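Local atomic coordinates of amino acid ABC transporter, periplasmic amino acid-binding protein, putative (Streptococcus pneumoniae, PDB entry 4I62), a protein that binds L-arginine and probably delivers it to an ABC transporter for uptake, as a substrate-binding protein of solute-binding family 3. Residues Gly39-Ala44 against Lys73-Glu78; Gly158-Thr163 against Ile196-Val201; Val175-Asn180 against Ile184-Ser189. All blocks are in the same frame, centred on the assembly; numbering follows the deposited sequence.

Interaction 1 of 3, residues Gly39-Ala44 against Lys73-Glu78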
ATOM      1  N   GLY A  39      21.515  14.935  -6.027  1.00 15.46           N
ATOM      2  CA  GLY A  39      21.337  14.349  -7.345  1.00 16.09           C
ATOM      3  C   GLY A  39      20.447  13.122  -7.413  1.00 14.31           C
ATOM      4  O   GLY A  39      20.344  12.499  -8.484  1.00 14.56           O
ATOM      5  N   LYS A  40      19.769  12.791  -6.319  1.00 13.53           N
ATOM      6  CA  LYS A  40      18.919  11.600  -6.310  1.00 13.70           C
ATOM      7  C   LYS A  40      17.813  11.758  -5.280  1.00 12.70           C
ATOM      8  O   LYS A  40      17.952  12.534  -4.349  1.00 13.81           O
ATOM      9  CB  LYS A  40      19.716  10.324  -6.072  1.00 16.41           C
ATOM     10  CG  LYS A  40      20.364  10.240  -4.738  1.00 20.38           C
ATOM     11  CD  LYS A  40      21.217   8.975  -4.725  1.00 23.19           C
ATOM     12  CE  LYS A  40      21.836   8.734  -3.380  1.00 26.89           C
ATOM     13  NZ  LYS A  40      22.674   7.496  -3.442  1.00 26.05           N
ATOM     14  N   LEU A  41      16.717  11.061  -5.538  1.00 12.24           N
ATOM     15  CA  LEU A  41      15.527  11.055  -4.699  1.00 10.83           C
ATOM     16  C   LEU A  41      15.406   9.635  -4.150  1.00 11.64           C
ATOM     17  O   LEU A  41      15.250   8.696  -4.925  1.00 12.36           O
ATOM     18  CB  LEU A  41      14.286  11.383  -5.548  1.00 10.96           C
ATOM     19  CG  LEU A  41      12.930  11.331  -4.821  1.00 11.22           C
ATOM     20  CD1 LEU A  41      12.795  12.486  -3.854  1.00 12.00           C
ATOM     21  CD2 LEU A  41      11.800  11.306  -5.840  1.00 10.88           C
ATOM     22  N   VAL A  42      15.464   9.464  -2.830  1.00 10.70           N
ATOM     23  CA  VAL A  42      15.388   8.137  -2.218  1.00 10.73           C
ATOM     24  C   VAL A  42      13.974   7.865  -1.732  1.00  9.56           C
ATOM     25  O   VAL A  42      13.443   8.610  -0.913  1.00 10.48           O
ATOM     26  CB  VAL A  42      16.392   8.015  -1.047  1.00 12.22           C
ATOM     27  CG1 VAL A  42      16.337   6.605  -0.467  1.00 12.79           C
ATOM     28  CG2 VAL A  42      17.839   8.330  -1.488  1.00 13.61           C
ATOM     29  N   VAL A  43      13.355   6.830  -2.284  1.00  9.16           N
ATOM     30  CA  VAL A  43      11.950   6.502  -1.995  1.00  8.11           C
ATOM     31  C   VAL A  43      11.864   5.165  -1.264  1.00  8.79           C
ATOM     32  O   VAL A  43      12.254   4.126  -1.797  1.00  9.55           O
ATOM     33  CB  VAL A  43      11.157   6.433  -3.312  1.00  9.06           C
ATOM     34  CG1 VAL A  43       9.699   5.977  -3.057  1.00  9.87           C
ATOM     35  CG2 VAL A  43      11.135   7.809  -4.027  1.00 10.42           C
ATOM     36  N   ALA A  44      11.329   5.226  -0.062  1.00  8.27           N
ATOM     37  CA  ALA A  44      11.082   4.017   0.747  1.00  8.88           C
ATOM     38  C   ALA A  44       9.764   3.372   0.363  1.00  7.86           C
ATOM     39  O   ALA A  44       8.750   4.071   0.203  1.00  8.42           O
ATOM     40  CB  ALA A  44      11.087   4.360   2.226  1.00 10.01           C
ATOM     41  N   LYS A  73       9.054   7.841 -10.412  1.00  8.66           N
ATOM     42  CA  LYS A  73       9.840   8.262 -11.577  1.00  9.25           C
ATOM     43  C   LYS A  73       9.417   9.650 -12.060  1.00  9.54           C
ATOM     44  O   LYS A  73      10.265  10.477 -12.428  1.00 10.50           O
ATOM     45  CB  LYS A  73       9.649   7.260 -12.725  1.00 10.13           C
ATOM     46  CG  LYS A  73      10.354   5.929 -12.551  1.00 11.00           C
ATOM     47  CD  LYS A  73       9.986   4.992 -13.742  1.00 12.63           C
ATOM     48  CE  LYS A  73      10.577   3.602 -13.621  1.00 13.12           C
ATOM     49  NZ  LYS A  73      10.043   2.776 -14.739  1.00 15.04           N
ATOM     50  N   ALA A  74       8.117   9.905 -12.076  1.00  9.37           N
ATOM     51  CA  ALA A  74       7.627  11.203 -12.516  1.00 10.27           C
ATOM     52  C   ALA A  74       8.085  12.316 -11.576  1.00  9.06           C
ATOM     53  O   ALA A  74       8.447  13.409 -12.017  1.00 10.67           O
ATOM     54  CB  ALA A  74       6.092  11.189 -12.690  1.00 10.96           C
ATOM     55  N   ILE A  75       8.057  12.058 -10.262  1.00  8.53           N
ATOM     56  CA  ILE A  75       8.528  13.047  -9.304  1.00  8.94           C
ATOM     57  C   ILE A  75      10.025  13.302  -9.477  1.00  9.18           C
ATOM     58  O   ILE A  75      10.466  14.434  -9.455  1.00 10.36           O
ATOM     59  CB  ILE A  75       8.168  12.608  -7.850  1.00  9.04           C
ATOM     60  CG1 ILE A  75       6.659  12.518  -7.680  1.00  8.42           C
ATOM     61  CG2 ILE A  75       8.834  13.534  -6.838  1.00 10.34           C
ATOM     62  CD1 ILE A  75       6.240  11.778  -6.414  1.00  9.10           C
ATOM     63  N   ALA A  76      10.810  12.239  -9.627  1.00  9.61           N
ATOM     64  CA  ALA A  76      12.251  12.397  -9.798  1.00 10.82           C
ATOM     65  C   ALA A  76      12.544  13.201 -11.068  1.00 11.31           C
ATOM     66  O   ALA A  76      13.400  14.073 -11.049  1.00 12.04           O
ATOM     67  CB  ALA A  76      12.938  11.040  -9.841  1.00 10.70           C
ATOM     68  N   THR A  77      11.819  12.936 -12.159  1.00 12.55           N
ATOM     69  CA  THR A  77      11.984  13.677 -13.419  1.00 13.86           C
ATOM     70  C   THR A  77      11.657  15.163 -13.190  1.00 13.77           C
ATOM     71  O   THR A  77      12.393  16.059 -13.655  1.00 15.04           O
ATOM     72  CB  THR A  77      11.043  13.106 -14.517  1.00 16.47           C
ATOM     73  OG1 THR A  77      11.462  11.773 -14.847  1.00 19.00           O
ATOM     74  CG2 THR A  77      11.077  13.972 -15.771  1.00 18.86           C
ATOM     75  N   GLU A  78      10.568  15.449 -12.473  1.00 13.56           N
ATOM     76  CA  GLU A  78      10.184  16.827 -12.129  1.00 14.07           C
ATOM     77  C   GLU A  78      11.295  17.558 -11.377  1.00 13.42           C
ATOM     78  O   GLU A  78      11.556  18.735 -11.654  1.00 16.30           O
ATOM     79  CB  GLU A  78       8.876  16.845 -11.316  1.00 14.88           C
ATOM     80  CG  GLU A  78       8.463  18.227 -10.799  1.00 17.23           C
ATOM     81  CD  GLU A  78       8.181  19.206 -11.914  1.00 26.10           C
ATOM     82  OE1 GLU A  78       7.672  18.774 -12.977  1.00 30.40           O
ATOM     83  OE2 GLU A  78       8.462  20.417 -11.732  1.00 26.89           O
TER
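With chi1 at 176°, Leu41 carries its CG trans to the backbone nitrogen, and a chi2 of 71° turns CD1 aside and leaves CD2 as the extended branch that reaches from strand 40-45 to the flank of helix 67-79. Ile75 answers with its short branch, because a chi1 of -62° places CG2 beside its own carbonyl carbon, on the side facing the strand. Leu41 CD2 and Ile75 CG2 meet at 3.8 Å, the side chains running askew to one another. The same methyl of Leu41 also rests against the helix backbone, 4.0 Å from Ala76 N, and comes within 4.2 Å of Ala76 CB. One methyl group therefore does all the touching for the strand, resting against the branch of Ile75 and, about a right angle away, the methyl of Ala76. The closeness of the two backbones, 6.2 Å between Leu41 CA and Ala76 CA, fits the small size of Ala76, whose CB stands to one side.

The arrangement is a worked example of how a helix lies on a parallel sheet. Strand 40-45 runs between strands 82-87 and 104-105, and helix 67-79 belongs to the beta-alpha-beta connection that leads from strand 40-45 to its neighbour 82-87. Leu41 also packs on Val81, while Ile75 reaches on to Val242 and Thr245 and so links the strand to helix 236-251 as well. No hydrogen bond or ion pair crosses the contact. Its chemistry is that of buried hydrocarbon, non-directional and modest in area, with the fit set by the shapes of the methyl groups.

Interaction 2 of 3, residues Gly158-Thr163 against Ile196-Val201. With ARG (arginine), chain B.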
ATOM      1  N   GLY A 158       2.115  -2.751  11.095  1.00  8.75           N
ATOM      2  CA  GLY A 158       2.374  -1.350  10.784  1.00  9.29           C
ATOM      3  C   GLY A 158       1.306  -0.702   9.925  1.00  7.85           C
ATOM      4  O   GLY A 158       1.421   0.498   9.647  1.00  8.87           O
ATOM      5  N   SER A 159       0.306  -1.467   9.501  1.00  7.78           N
ATOM      6  CA  SER A 159      -0.721  -0.914   8.607  1.00  7.77           C
ATOM      7  C   SER A 159      -1.923  -0.374   9.376  1.00  7.75           C
ATOM      8  O   SER A 159      -2.196  -0.777  10.525  1.00  8.18           O
ATOM      9  CB  SER A 159      -1.199  -1.995   7.631  1.00  7.38           C
ATOM     10  OG  SER A 159      -1.999  -2.985   8.276  1.00  7.35           O
ATOM     11  N   ILE A 160      -2.714   0.470   8.702  1.00  7.33           N
ATOM     12  CA  ILE A 160      -3.953   0.912   9.307  1.00  7.98           C
ATOM     13  C   ILE A 160      -4.966  -0.227   9.417  1.00  7.65           C
ATOM     14  O   ILE A 160      -5.889  -0.163  10.236  1.00  9.18           O
ATOM     15  CB  ILE A 160      -4.556   2.144   8.599  1.00  8.94           C
ATOM     16  CG1 ILE A 160      -5.085   1.826   7.210  1.00 10.57           C
ATOM     17  CG2 ILE A 160      -3.550   3.299   8.524  1.00 10.76           C
ATOM     18  CD1 ILE A 160      -6.073   2.856   6.709  1.00 12.27           C
ATOM     19  N   GLN A 161      -4.802  -1.266   8.623  1.00  7.45           N
ATOM     20  CA  GLN A 161      -5.652  -2.445   8.743  1.00  8.35           C
ATOM     21  C   GLN A 161      -5.399  -3.149  10.065  1.00  7.68           C
ATOM     22  O   GLN A 161      -6.351  -3.652  10.700  1.00  8.74           O
ATOM     23  CB  GLN A 161      -5.391  -3.399   7.572  1.00  8.47           C
ATOM     24  CG  GLN A 161      -5.956  -2.902   6.226  1.00  8.58           C
ATOM     25  CD  GLN A 161      -5.250  -1.670   5.689  1.00  7.30           C
ATOM     26  OE1 GLN A 161      -4.018  -1.525   5.777  1.00  7.87           O
ATOM     27  NE2 GLN A 161      -6.017  -0.766   5.114  1.00  9.57           N
ATOM     28  N   GLU A 162      -4.151  -3.227  10.493  1.00  8.03           N
ATOM     29  CA  GLU A 162      -3.831  -3.802  11.800  1.00  8.61           C
ATOM     30  C   GLU A 162      -4.507  -2.986  12.894  1.00  8.89           C
ATOM     31  O   GLU A 162      -5.078  -3.548  13.832  1.00  9.59           O
ATOM     32  CB  GLU A 162      -2.317  -3.773  11.999  1.00 10.38           C
ATOM     33  CG  GLU A 162      -1.872  -4.253  13.381  1.00 12.72           C
ATOM     34  CD  GLU A 162      -0.381  -4.101  13.636  1.00 16.24           C
ATOM     35  OE1 GLU A 162       0.264  -3.119  13.229  1.00 15.08           O
ATOM     36  OE2 GLU A 162       0.177  -4.997  14.309  1.00 22.51           O
ATOM     37  N   THR A 163      -4.453  -1.660  12.784  1.00  9.28           N
ATOM     38  CA  THR A 163      -5.124  -0.793  13.757  1.00 10.64           C
ATOM     39  C   THR A 163      -6.631  -1.015  13.805  1.00 10.63           C
ATOM     40  O   THR A 163      -7.218  -1.093  14.895  1.00 11.38           O
ATOM     41  CB  THR A 163      -4.795   0.670  13.480  1.00 12.40           C
ATOM     42  OG1 THR A 163      -3.372   0.821  13.534  1.00 15.47           O
ATOM     43  CG2 THR A 163      -5.426   1.599  14.487  1.00 15.88           C
ATOM     44  N   ILE A 196      -7.438  -8.690   6.156  1.00  7.23           N
ATOM     45  CA  ILE A 196      -7.957  -7.388   5.762  1.00  7.51           C
ATOM     46  C   ILE A 196      -7.000  -6.711   4.798  1.00  7.02           C
ATOM     47  O   ILE A 196      -5.827  -6.469   5.155  1.00  7.75           O
ATOM     48  CB  ILE A 196      -8.184  -6.454   6.983  1.00  8.25           C
ATOM     49  CG1 ILE A 196      -8.953  -7.147   8.106  1.00  9.43           C
ATOM     50  CG2 ILE A 196      -8.845  -5.158   6.552  1.00  8.21           C
ATOM     51  CD1 ILE A 196      -9.097  -6.301   9.352  1.00 12.29           C
ATOM     52  N   PHE A 197      -7.461  -6.365   3.597  1.00  7.14           N
ATOM     53  CA  PHE A 197      -6.667  -5.606   2.644  1.00  7.52           C
ATOM     54  C   PHE A 197      -7.561  -4.593   1.939  1.00  7.55           C
ATOM     55  O   PHE A 197      -8.746  -4.837   1.697  1.00  8.64           O
ATOM     56  CB  PHE A 197      -6.078  -6.488   1.512  1.00  8.70           C
ATOM     57  CG  PHE A 197      -4.888  -7.332   1.869  1.00  8.29           C
ATOM     58  CD1 PHE A 197      -3.799  -6.844   2.544  1.00 11.13           C
ATOM     59  CD2 PHE A 197      -4.863  -8.667   1.494  1.00 11.30           C
ATOM     60  CE1 PHE A 197      -2.693  -7.681   2.857  1.00 11.58           C
ATOM     61  CE2 PHE A 197      -3.765  -9.474   1.758  1.00 12.22           C
ATOM     62  CZ  PHE A 197      -2.681  -8.985   2.425  1.00 10.75           C
ATOM     63  N   GLU A 198      -6.954  -3.475   1.541  1.00  7.59           N
ATOM     64  CA  GLU A 198      -7.645  -2.529   0.667  1.00  7.93           C
ATOM     65  C   GLU A 198      -8.013  -3.203  -0.664  1.00  8.12           C
ATOM     66  O   GLU A 198      -7.268  -4.051  -1.176  1.00  8.77           O
ATOM     67  CB  GLU A 198      -6.779  -1.283   0.484  1.00  8.15           C
ATOM     68  CG  GLU A 198      -6.805  -0.443   1.784  1.00  9.36           C
ATOM     69  CD  GLU A 198      -5.522   0.315   2.144  1.00  8.66           C
ATOM     70  OE1 GLU A 198      -4.409  -0.081   1.714  1.00  8.29           O
ATOM     71  OE2 GLU A 198      -5.625   1.264   2.946  1.00  9.38           O
ATOM     72  N   GLU A 199      -9.149  -2.804  -1.213  1.00  9.39           N
ATOM     73  CA  GLU A 199      -9.791  -3.494  -2.315  1.00 10.54           C
ATOM     74  C   GLU A 199      -8.871  -3.847  -3.505  1.00  9.78           C
ATOM     75  O   GLU A 199      -8.880  -4.997  -3.946  1.00 10.50           O
ATOM     76  CB  GLU A 199     -11.028  -2.716  -2.779  1.00 11.59           C
ATOM     77  CG  GLU A 199     -11.796  -3.444  -3.875  1.00 13.76           C
ATOM     78  CD  GLU A 199     -13.154  -2.821  -4.184  1.00 15.85           C
ATOM     79  OE1 GLU A 199     -13.397  -1.650  -3.812  1.00 19.47           O
ATOM     80  OE2 GLU A 199     -13.975  -3.470  -4.887  1.00 18.20           O
ATOM     81  N   PRO A 200      -8.105  -2.891  -4.048  1.00 10.09           N
ATOM     82  CA  PRO A 200      -7.319  -3.237  -5.253  1.00 10.35           C
ATOM     83  C   PRO A 200      -6.251  -4.285  -4.956  1.00  9.89           C
ATOM     84  O   PRO A 200      -5.937  -5.125  -5.788  1.00 10.42           O
ATOM     85  CB  PRO A 200      -6.666  -1.893  -5.651  1.00 12.36           C
ATOM     86  CG  PRO A 200      -6.707  -1.062  -4.414  1.00 13.62           C
ATOM     87  CD  PRO A 200      -7.983  -1.461  -3.710  1.00 11.55           C
ATOM     88  N   VAL A 201      -5.707  -4.235  -3.751  1.00  9.75           N
ATOM     89  CA  VAL A 201      -4.682  -5.180  -3.319  1.00  9.01           C
ATOM     90  C   VAL A 201      -5.302  -6.568  -3.082  1.00  8.37           C
ATOM     91  O   VAL A 201      -4.768  -7.589  -3.523  1.00  9.53           O
ATOM     92  CB  VAL A 201      -3.938  -4.627  -2.083  1.00  8.83           C
ATOM     93  CG1 VAL A 201      -2.972  -5.652  -1.515  1.00  9.73           C
ATOM     94  CG2 VAL A 201      -3.197  -3.360  -2.499  1.00 10.72           C
TER
HETATM   95  N   ARG B 301      -2.622   1.648   3.236  1.00  7.22           N
HETATM   96  CA  ARG B 301      -2.110   0.912   4.422  1.00  7.21           C
HETATM   97  C   ARG B 301      -1.345   1.837   5.365  1.00  6.85           C
HETATM   98  O   ARG B 301      -0.913   2.927   4.934  1.00  7.83           O
HETATM   99  CB  ARG B 301      -1.299  -0.300   4.006  1.00  7.22           C
HETATM  100  CG  ARG B 301      -0.141   0.036   3.064  1.00  7.27           C
HETATM  101  CD  ARG B 301       0.812  -1.129   2.897  1.00  6.76           C
HETATM  102  NE  ARG B 301       1.706  -0.882   1.780  1.00  7.20           N
HETATM  103  CZ  ARG B 301       2.674  -1.686   1.390  1.00  6.86           C
HETATM  104  NH1 ARG B 301       3.439  -1.347   0.358  1.00  7.89           N
HETATM  105  NH2 ARG B 301       2.888  -2.831   2.037  1.00  7.69           N
HETATM  106  OXT ARG B 301      -1.144   1.414   6.551  1.00  7.84           O
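The subsite that holds the alpha-amino and alpha-carboxylate groups of the bound arginine is built in part where the start of helix 160-168 meets the end of strand 194-198, with Gln161 facing Glu198. Gln161 NE2 gives a weak, bent hydrogen bond to Glu198 OE2 at 3.0 Å, the N-H...O angle being only 141°. The two side chains cross at about a right angle, and their amide and carboxylate planes stand 67° apart. The stronger partner of the amide is Asn130 OD1, which also accepts from NE2. A bend at chi2, 68°, turns the amide so that Gln161 OE1 lies 3.4 Å from the ligand CA. Nearer the backbone the contact turns apolar, Gln161 CG lying 3.7 Å from Ile196 CG2.

Such a pocket is characteristic of the periplasmic binding protein type II fold, in which the amino acid lies in the cleft between two lobes, held by loops and helix N-termini at the strand ends. Here the ligand N sits before both carboxylate oxygens of Glu198, 2.9 Å from OE1 and, more weakly bonded, 3.0 Å from OE2. Tyr227 OH is also hydrogen-bonded to OE1, and Asp225 brings a second acid close to OE2; this gathering of negative charge would be expected to favour a protonated ligand amine. On the carboxylate side of the same alpha carbon, Ile160 N, in the first turn of helix 160-168, donates to ligand OXT at 2.8 Å, so the carboxylate lies where the helix dipole should favour an anion. Ser110 N and Arg115 NH1 are among the further partners of the ligand. Ser159 N-caps this helix, its OG accepting from Glu162 N at 3.1 Å and also bonding Gln156 O.

Interaction 3 of 3, residues Val175-Asn180 against Ile184-Ser189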
ATOM      1  N   VAL A 175      -3.657 -11.762  14.071  1.00 10.71           N
ATOM      2  CA  VAL A 175      -2.319 -12.085  13.576  1.00 11.61           C
ATOM      3  C   VAL A 175      -1.819 -10.849  12.848  1.00  9.15           C
ATOM      4  O   VAL A 175      -2.508 -10.328  11.983  1.00 11.12           O
ATOM      5  CB  VAL A 175      -2.384 -13.318  12.631  1.00 12.57           C
ATOM      6  CG1 VAL A 175      -1.056 -13.553  11.917  1.00 16.29           C
ATOM      7  CG2 VAL A 175      -2.753 -14.556  13.444  1.00 16.95           C
ATOM      8  N   SER A 176      -0.627 -10.373  13.179  0.54  9.13           N
ATOM      9  CA  SER A 176      -0.033  -9.224  12.509  0.54  9.47           C
ATOM     10  C   SER A 176       1.357  -9.620  12.004  0.54  9.03           C
ATOM     11  O   SER A 176       2.248  -9.874  12.806  0.54 11.56           O
ATOM     12  CB  SER A 176       0.072  -8.083  13.506  0.54 14.02           C
ATOM     13  OG  SER A 176       0.965  -7.097  13.061  0.54 15.93           O
ATOM     14  N   LEU A 177       1.532  -9.699  10.688  1.00  9.47           N
ATOM     15  CA  LEU A 177       2.742 -10.202  10.074  1.00 10.94           C
ATOM     16  C   LEU A 177       3.423  -9.132   9.275  1.00  9.82           C
ATOM     17  O   LEU A 177       2.773  -8.342   8.609  1.00  9.75           O
ATOM     18  CB  LEU A 177       2.447 -11.360   9.132  1.00 11.81           C
ATOM     19  CG  LEU A 177       2.013 -12.651   9.785  1.00 15.56           C
ATOM     20  CD1 LEU A 177       1.691 -13.721   8.728  1.00 18.60           C
ATOM     21  CD2 LEU A 177       3.138 -13.128  10.707  1.00 20.53           C
ATOM     22  N   PRO A 178       4.752  -9.124   9.280  1.00 12.06           N
ATOM     23  CA  PRO A 178       5.458  -8.120   8.481  1.00 13.39           C
ATOM     24  C   PRO A 178       5.164  -8.225   7.001  1.00 11.04           C
ATOM     25  O   PRO A 178       5.043  -7.178   6.374  1.00 11.85           O
ATOM     26  CB  PRO A 178       6.943  -8.401   8.772  1.00 15.47           C
ATOM     27  CG  PRO A 178       6.930  -8.941  10.139  1.00 17.42           C
ATOM     28  CD  PRO A 178       5.651  -9.746  10.272  1.00 16.00           C
ATOM     29  N   LYS A 179       5.069  -9.439   6.442  1.00 11.12           N
ATOM     30  CA  LYS A 179       4.999  -9.604   4.994  1.00 12.27           C
ATOM     31  C   LYS A 179       3.614  -9.984   4.497  1.00 11.19           C
ATOM     32  O   LYS A 179       3.016 -10.956   4.999  1.00 11.65           O
ATOM     33  CB  LYS A 179       5.967 -10.696   4.550  1.00 14.07           C
ATOM     34  CG  LYS A 179       7.420 -10.394   4.850  1.00 16.83           C
ATOM     35  CD  LYS A 179       8.367 -11.438   4.250  1.00 23.05           C
ATOM     36  CE  LYS A 179       9.828 -11.082   4.518  1.00 30.34           C
ATOM     37  NZ  LYS A 179      10.783 -12.099   3.985  1.00 35.39           N
ATOM     38  N   ASN A 180       3.115  -9.292   3.472  1.00 10.02           N
ATOM     39  CA  ASN A 180       1.804  -9.643   2.908  1.00  9.39           C
ATOM     40  C   ASN A 180       1.776 -11.050   2.343  1.00  9.69           C
ATOM     41  O   ASN A 180       0.751 -11.747   2.445  1.00  9.64           O
ATOM     42  CB  ASN A 180       1.380  -8.631   1.867  1.00  9.19           C
ATOM     43  CG  ASN A 180       1.075  -7.281   2.477  1.00  9.15           C
ATOM     44  OD1 ASN A 180       0.490  -7.202   3.571  1.00 10.30           O
ATOM     45  ND2 ASN A 180       1.428  -6.202   1.780  1.00 11.03           N
ATOM     46  N   ILE A 184      -0.938 -14.214   3.073  1.00  7.99           N
ATOM     47  CA  ILE A 184      -1.598 -15.056   2.073  1.00  8.97           C
ATOM     48  C   ILE A 184      -1.310 -16.536   2.326  1.00  8.62           C
ATOM     49  O   ILE A 184      -2.219 -17.360   2.266  1.00  9.73           O
ATOM     50  CB  ILE A 184      -1.197 -14.606   0.650  1.00  9.46           C
ATOM     51  CG1 ILE A 184      -1.754 -13.201   0.344  1.00 11.74           C
ATOM     52  CG2 ILE A 184      -1.609 -15.618  -0.427  1.00 11.44           C
ATOM     53  CD1 ILE A 184      -3.258 -13.154   0.234  1.00 12.87           C
ATOM     54  N   THR A 185      -0.066 -16.872   2.651  1.00 10.11           N
ATOM     55  CA  THR A 185       0.260 -18.256   2.992  1.00 11.27           C
ATOM     56  C   THR A 185      -0.522 -18.744   4.222  1.00 10.21           C
ATOM     57  O   THR A 185      -1.043 -19.871   4.217  1.00 11.46           O
ATOM     58  CB  THR A 185       1.770 -18.385   3.225  1.00 13.86           C
ATOM     59  OG1 THR A 185       2.448 -18.021   2.018  1.00 17.06           O
ATOM     60  CG2 THR A 185       2.151 -19.794   3.615  1.00 16.46           C
ATOM     61  N   ASP A 186      -0.664 -17.912   5.243  1.00 10.39           N
ATOM     62  CA  ASP A 186      -1.410 -18.306   6.429  1.00 10.33           C
ATOM     63  C   ASP A 186      -2.900 -18.477   6.121  1.00  9.07           C
ATOM     64  O   ASP A 186      -3.559 -19.361   6.687  1.00 10.59           O
ATOM     65  CB  ASP A 186      -1.285 -17.256   7.530  1.00 11.99           C
ATOM     66  CG  ASP A 186      -0.070 -17.413   8.389  1.00 19.53           C
ATOM     67  OD1 ASP A 186       0.787 -18.266   8.092  1.00 23.52           O
ATOM     68  OD2 ASP A 186       0.016 -16.649   9.377  1.00 27.15           O
ATOM     69  N   LEU A 187      -3.443 -17.662   5.222  1.00  8.65           N
ATOM     70  CA  LEU A 187      -4.836 -17.799   4.834  1.00  7.76           C
ATOM     71  C   LEU A 187      -5.045 -19.098   4.051  1.00  8.78           C
ATOM     72  O   LEU A 187      -5.991 -19.867   4.315  1.00  9.98           O
ATOM     73  CB  LEU A 187      -5.257 -16.597   4.005  1.00  7.91           C
ATOM     74  CG  LEU A 187      -6.697 -16.623   3.478  1.00  8.62           C
ATOM     75  CD1 LEU A 187      -7.721 -16.658   4.615  1.00  9.97           C
ATOM     76  CD2 LEU A 187      -6.944 -15.406   2.597  1.00  9.36           C
ATOM     77  N   LYS A 188      -4.110 -19.433   3.175  0.55  9.46           N
ATOM     78  CA  LYS A 188      -4.167 -20.706   2.476  0.55  9.98           C
ATOM     79  C   LYS A 188      -4.067 -21.912   3.416  0.55 10.04           C
ATOM     80  O   LYS A 188      -4.770 -22.911   3.242  0.55 10.47           O
ATOM     81  CB  LYS A 188      -3.042 -20.763   1.459  0.55 10.00           C
ATOM     82  CG  LYS A 188      -3.270 -19.909   0.237  0.55 11.39           C
ATOM     83  CD  LYS A 188      -1.981 -19.709  -0.569  0.55 11.49           C
ATOM     84  CE  LYS A 188      -2.221 -18.968  -1.849  0.55 13.36           C
ATOM     85  NZ  LYS A 188      -2.867 -19.800  -2.932  0.55 11.81           N
ATOM     86  N   SER A 189      -3.213 -21.847   4.426  0.55 10.18           N
ATOM     87  CA  SER A 189      -3.050 -23.020   5.274  0.55 10.93           C
ATOM     88  C   SER A 189      -4.185 -23.136   6.282  0.55 12.65           C
ATOM     89  O   SER A 189      -4.211 -24.062   7.111  0.55 13.41           O
ATOM     90  CB  SER A 189      -1.726 -22.956   6.003  0.55 11.80           C
ATOM     91  OG  SER A 189      -1.789 -21.921   6.945  0.55 13.68           O
TER
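Two kinds of contact tie Val175-Asn180 to Ile184-Ser189, a backbone hydrogen bond between Ile184 and Asn180 and the packing of Leu177 and Val175 on Asp186. The bond is the first helical turn closing on itself: Ile184 N donates to Asn180 O at 3.1 Å and nearly straight, at 161°, with Ile184 CG1 lying 3.6 Å from that same oxygen. The Asn180 side chain is engaged in another direction, its ND2 bonding Asp48 O and its end approaching the bound arginine.

The second kind sets hydrocarbon against a carboxylate. Leu177, its CG opposite the carbonyl carbon at a chi1 of -70°, reaches from the strand toward the helix while Asp186 comes from the other direction. Leu177 CD1 touches Asp186 OD2 at 3.4 Å, and Val175 CG1, one strand repeat earlier, lies 4.1 Å from the same oxygen. No hydrogen bond joins these three side chains; the contact is van der Waals, methyl against carboxylate oxygen. Leu177 also leans on Asn182 and Leu183.

This is the turn from strand into helix of a beta-alpha-beta crossover: strand 173-177, helix 180-188 and then strand 194-198, with strand 152-156 lying between the two parallel strands, an arrangement of the periplasmic binding protein type II fold.

The three contacts sample the two lobes that close on the ligand. Interaction 1 comes first along the chain and lies in the lobe of the three-stranded parallel sheet, its centre about 26 Å from that of interaction 2 and about 32 Å from that of interaction 3, without touching either. Interactions 2 and 3 share the other lobe and the same mixed sheet, their centres about 12 Å apart; 175-180 and 184-189 both fall in the chain between 158-163 and 196-201. They meet directly, Phe197 packing on Asn180 and Ile184. Both bring residues to the arginine pocket, whereas interaction 1 does not touch the ligand, though its strand runs on to Asn46, which binds it.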